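Local coordinates for protein FAD-dependent pyridine nucleotide-disulphide oxidoreductase (Desulfovibrio vulgaris, PDB 3IWA) that probably catalyses the FAD-dependent transfer of electrons from a reduced pyridine nucleotide to an acceptor, perhaps a disulphide, at residues Arg227-Asn232 against Arg237-Lys242; Gly323-Leu326 against Asp330-Phe333. All blocks are in the same frame, centred on the assembly; numbering follows the deposited sequence.

Contact 1. Residues Arg227-Asn232 against Arg237-Lys242; sequences RLEGEN and RVITDK. With CA (calcium ion), chain B.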
loop_
_atom_site.group_PDB
_atom_site.type_symbol
_atom_site.label_atom_id
_atom_site.label_comp_id
_atom_site.label_asym_id
_atom_site.label_seq_id
_atom_site.Cartn_x
_atom_site.Cartn_y
_atom_site.Cartn_z
ATOM N N ARG A 227 6.955 42.925 6.861
ATOM C CA ARG A 227 7.364 43.548 5.625
ATOM C C ARG A 227 8.724 42.979 5.162
ATOM O O ARG A 227 9.455 42.377 5.946
ATOM C CB ARG A 227 7.430 45.080 5.777
ATOM C CG ARG A 227 8.646 45.574 6.544
ATOM C CD ARG A 227 8.795 47.122 6.577
ATOM N NE ARG A 227 9.668 47.410 7.707
ATOM C CZ ARG A 227 9.273 47.383 8.973
ATOM N NH1 ARG A 227 8.011 47.174 9.284
ATOM N NH2 ARG A 227 10.147 47.597 9.934
ATOM N N LEU A 228 9.009 43.153 3.872
ATOM C CA LEU A 228 10.327 42.902 3.307
ATOM C C LEU A 228 11.042 44.245 3.060
ATOM O O LEU A 228 10.436 45.201 2.593
ATOM C CB LEU A 228 10.242 42.130 1.998
ATOM C CG LEU A 228 9.461 40.817 1.978
ATOM C CD1 LEU A 228 9.785 40.023 0.675
ATOM C CD2 LEU A 228 9.720 39.981 3.225
ATOM N N GLU A 229 12.323 44.273 3.402
ATOM C CA GLU A 229 13.180 45.432 3.228
ATOM C C GLU A 229 14.266 45.150 2.206
ATOM O O GLU A 229 14.830 44.029 2.172
ATOM C CB GLU A 229 13.794 45.845 4.561
ATOM C CG GLU A 229 12.971 46.930 5.220
ATOM C CD GLU A 229 13.311 47.197 6.650
ATOM O OE1 GLU A 229 14.488 47.045 7.034
ATOM O OE2 GLU A 229 12.368 47.607 7.378
ATOM N N GLY A 230 14.533 46.164 1.369
ATOM C CA GLY A 230 15.429 46.032 0.224
ATOM C C GLY A 230 16.536 47.074 0.073
ATOM O O GLY A 230 16.443 48.195 0.622
ATOM N N GLU A 231 17.559 46.698 -0.717
ATOM C CA GLU A 231 18.727 47.549 -0.993
ATOM C C GLU A 231 18.924 48.021 -2.443
ATOM O O GLU A 231 19.125 49.210 -2.678
ATOM C CB GLU A 231 20.004 46.913 -0.436
ATOM C CG GLU A 231 19.965 46.705 1.108
ATOM C CD GLU A 231 19.807 48.009 1.921
ATOM O OE1 GLU A 231 19.540 49.098 1.336
ATOM O OE2 GLU A 231 19.956 47.964 3.167
ATOM N N ASN A 232 18.856 47.148 -3.437
ATOM C CA ASN A 232 18.966 47.670 -4.813
ATOM C C ASN A 232 17.640 47.678 -5.555
ATOM O O ASN A 232 17.635 47.620 -6.773
ATOM C CB ASN A 232 19.973 46.831 -5.610
ATOM N N ARG A 237 16.213 42.038 3.650
ATOM C CA ARG A 237 15.761 41.688 4.995
ATOM C C ARG A 237 14.270 41.310 5.022
ATOM O O ARG A 237 13.453 41.906 4.328
ATOM C CB ARG A 237 16.017 42.852 5.962
ATOM C CG ARG A 237 17.488 43.228 6.155
ATOM C CD ARG A 237 17.644 44.476 7.038
ATOM N NE ARG A 237 17.054 45.671 6.400
ATOM C CZ ARG A 237 17.631 46.379 5.420
ATOM N NH1 ARG A 237 17.007 47.441 4.903
ATOM N NH2 ARG A 237 18.828 46.036 4.945
ATOM N N VAL A 238 13.935 40.298 5.815
ATOM C CA VAL A 238 12.528 40.007 6.150
ATOM C C VAL A 238 12.241 40.438 7.590
ATOM O O VAL A 238 12.904 40.028 8.530
ATOM C CB VAL A 238 12.190 38.503 6.017
ATOM C CG1 VAL A 238 10.694 38.255 6.365
ATOM C CG2 VAL A 238 12.575 37.985 4.618
ATOM N N ILE A 239 11.237 41.268 7.769
ATOM C CA ILE A 239 10.866 41.694 9.135
ATOM C C ILE A 239 9.639 40.922 9.506
ATOM O O ILE A 239 8.638 41.013 8.829
ATOM C CB ILE A 239 10.547 43.231 9.246
ATOM C CG1 ILE A 239 11.593 44.045 8.459
ATOM C CG2 ILE A 239 10.446 43.638 10.729
ATOM C CD1 ILE A 239 13.061 43.766 8.876
ATOM N N THR A 240 9.733 40.177 10.589
ATOM C CA THR A 240 8.585 39.503 11.140
ATOM C C THR A 240 8.084 40.311 12.328
ATOM O O THR A 240 8.692 41.337 12.674
ATOM C CB THR A 240 8.918 38.064 11.544
ATOM O OG1 THR A 240 9.726 38.052 12.720
ATOM C CG2 THR A 240 9.648 37.325 10.393
ATOM N N ASP A 241 6.973 39.872 12.929
ATOM C CA ASP A 241 6.469 40.492 14.167
ATOM C C ASP A 241 7.322 40.142 15.394
ATOM O O ASP A 241 7.058 40.622 16.512
ATOM C CB ASP A 241 4.983 40.154 14.429
ATOM C CG ASP A 241 4.702 38.633 14.577
ATOM O OD1 ASP A 241 5.579 37.782 14.254
ATOM O OD2 ASP A 241 3.570 38.294 15.008
ATOM N N LYS A 242 8.351 39.327 15.198
ATOM C CA LYS A 242 9.214 38.910 16.291
ATOM C C LYS A 242 10.710 39.180 16.088
ATOM O O LYS A 242 11.471 39.139 17.059
ATOM C CB LYS A 242 8.989 37.424 16.545
ATOM C CG LYS A 242 7.563 37.122 17.054
ATOM C CD LYS A 242 7.458 35.720 17.657
ATOM C CE LYS A 242 5.989 35.315 17.903
ATOM N NZ LYS A 242 5.805 33.846 18.272
HETATM CA CA CA B . 19.175 50.582 3.229
HETATM O O HOH W 1 17.021 49.637 2.517
HETATM O O HOH W 2 21.567 51.655 3.722
HETATM O O HOH W 3 19.922 49.853 5.381
#
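Glu229 and Arg237 face each other as a hydrogen-bonded antiparallel pair, joined by backbone and side chains alike. Glu229 N gives a nearly straight bond to Arg237 O (2.8 Å), and Arg237 N returns one to Glu229 O. Arg227 and Ile239 exchange a second pair of backbone bonds.

The carboxylate of Glu229 is shared between two arginines. Glu229 OE1 uses its anti lone pair to accept Arg237 NE at 3.0 Å, in the guanidinium plane. Arg237 NH1 adds a weak bond to the same oxygen. Glu229 OE2 takes Arg227 NE at 2.7 Å, also in the guanidinium plane, with a weak bond from Arg227 NH2. The CG1 and CG2 atoms of Ile239 lie against one face of the Arg227 guanidinium.

Arg237 bends at its third torsion (-64°), which turns its end toward Glu231. There Arg237 NH2 meets Glu231 OE2 at 2.9 Å, from above the carboxylate plane. Glu231 OE1 (2.4 Å from the calcium ion) and Glu231 OE2 both bind the metal. A calcium-bound water accepts from Arg237 NH1.

On the other face of the hairpin, Leu228 CD2 packs on Val238 CG1 at 3.7 Å. The whole is a beta hairpin of strands 225-230 and 235-240, with a salt-bridge network on one face and a calcium site at its end.

Contact 2. Residues Gly323-Leu326 against Asp330-Phe333; sequences GTNL and DATF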
loop_
_atom_site.group_PDB
_atom_site.type_symbol
_atom_site.label_atom_id
_atom_site.label_comp_id
_atom_site.label_asym_id
_atom_site.label_seq_id
_atom_site.Cartn_x
_atom_site.Cartn_y
_atom_site.Cartn_z
ATOM N N GLY A 323 -7.006 13.484 -21.845
ATOM C CA GLY A 323 -6.584 12.961 -23.160
ATOM C C GLY A 323 -7.535 11.989 -23.844
ATOM O O GLY A 323 -7.859 12.119 -25.035
ATOM N N THR A 324 -7.986 11.020 -23.068
ATOM C CA THR A 324 -8.910 9.980 -23.486
ATOM C C THR A 324 -10.282 10.552 -23.783
ATOM O O THR A 324 -10.944 10.155 -24.766
ATOM C CB THR A 324 -8.955 8.896 -22.347
ATOM O OG1 THR A 324 -7.650 8.327 -22.219
ATOM C CG2 THR A 324 -9.966 7.787 -22.599
ATOM N N ASN A 325 -10.736 11.480 -22.942
ATOM C CA ASN A 325 -12.039 12.074 -23.151
ATOM C C ASN A 325 -12.057 13.079 -24.323
ATOM O O ASN A 325 -13.087 13.237 -24.922
ATOM C CB ASN A 325 -12.578 12.685 -21.854
ATOM C CG ASN A 325 -12.863 11.624 -20.811
ATOM O OD1 ASN A 325 -12.927 10.448 -21.170
ATOM N ND2 ASN A 325 -13.048 12.018 -19.527
ATOM N N LEU A 326 -10.928 13.744 -24.623
ATOM C CA LEU A 326 -10.792 14.563 -25.839
ATOM C C LEU A 326 -10.936 13.692 -27.068
ATOM O O LEU A 326 -11.416 14.170 -28.092
ATOM C CB LEU A 326 -9.435 15.257 -25.946
ATOM C CG LEU A 326 -9.058 16.318 -24.916
ATOM C CD1 LEU A 326 -7.532 16.611 -24.945
ATOM C CD2 LEU A 326 -9.888 17.553 -25.165
ATOM N N ASP A 330 -14.699 7.809 -22.298
ATOM C CA ASP A 330 -15.488 8.161 -21.123
ATOM C C ASP A 330 -14.739 7.688 -19.866
ATOM O O ASP A 330 -15.296 7.071 -18.970
ATOM C CB ASP A 330 -16.882 7.551 -21.236
ATOM C CG ASP A 330 -17.890 8.174 -20.284
ATOM O OD1 ASP A 330 -17.896 9.415 -20.104
ATOM O OD2 ASP A 330 -18.698 7.408 -19.717
ATOM N N ALA A 331 -13.451 7.978 -19.843
ATOM C CA ALA A 331 -12.623 7.830 -18.650
ATOM C C ALA A 331 -13.014 8.827 -17.526
ATOM O O ALA A 331 -13.372 9.973 -17.797
ATOM C CB ALA A 331 -11.120 7.991 -19.037
ATOM N N THR A 332 -12.941 8.356 -16.273
ATOM C CA THR A 332 -13.290 9.143 -15.089
ATOM C C THR A 332 -12.172 9.251 -14.048
ATOM O O THR A 332 -11.321 8.390 -13.937
ATOM C CB THR A 332 -14.538 8.572 -14.392
ATOM O OG1 THR A 332 -14.269 7.243 -13.936
ATOM C CG2 THR A 332 -15.725 8.550 -15.348
ATOM N N PHE A 333 -12.189 10.345 -13.311
ATOM C CA PHE A 333 -11.275 10.600 -12.186
ATOM C C PHE A 333 -12.172 11.034 -11.042
ATOM O O PHE A 333 -12.839 12.065 -11.139
ATOM C CB PHE A 333 -10.266 11.686 -12.531
ATOM C CG PHE A 333 -9.190 11.825 -11.531
ATOM C CD1 PHE A 333 -8.080 10.993 -11.558
ATOM C CD2 PHE A 333 -9.298 12.752 -10.510
ATOM C CE1 PHE A 333 -7.099 11.117 -10.597
ATOM C CE2 PHE A 333 -8.329 12.867 -9.565
ATOM C CZ PHE A 333 -7.237 12.067 -9.602
#
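This is a side-chain-to-backbone contact between the last part of helix 314-326 and the loop that follows it. The chain turns back after the helix, and Asn325 meets the backbone of Ala331. Its amide works with both of its ends. Asn325 ND2 donates to Ala331 O at 2.7 Å, with an angle of 168° at the hydrogen. The acceptor lies in the plane of the Asn325 amide. On the other arm, Asn325 OD1 is 2.9 Å from Ala331 N, but the bond is bent (122°) and weak. The amide therefore spans the N-H and C=O of a single residue, held firmly through its nitrogen and loosely through its oxygen. ND2 also donates to Arg281 O, a second bond that further limits rotation of the amide. With CG anti to the carbonyl carbon (chi1 -66°), the amide reaches across to Ala331.

The apolar part is small. Ala331 points its CB at the helix, where it touches Thr324 CG2 at 3.7 Å. The same CB lies 3.7 Å from Asn325 OD1. The hydroxyl of Thr324 has its partners elsewhere, in Arg21 NE and Arg320 O. Asp330 takes little part; its OD1 forms a salt bridge with Arg281 NE.

On the loop side, Thr332 OG1 is hydrogen-bonded to Glu430 of the second subunit. Ala331 also rests on Val321, earlier in helix 314-326. Around the contact, Thr324 touches Leu25 of helix 14-25, and Asn325 packs on Phe290 of strand 289-291.

Overall arrangement
The two contacts share no helix or strand. Their centres are about 48 Å apart, on opposite sides of the chain's centre, with about 34 Å between their nearest atoms. Each is partly buried and local in sequence. Contact 1 joins two strands of an outlying antiparallel sheet, and no other chain of the assembly touches its segments. It rests on regular backbone pairing, with charged groups and a metal toward the surface. Contact 2 ties a helix end to an irregular loop beside the parallel sheet that includes strand 289-291. A single neutral amide provides its hydrogen bonds, and its loop also reaches the second subunit. It buries 162 Å², against 446 Å² in contact 1.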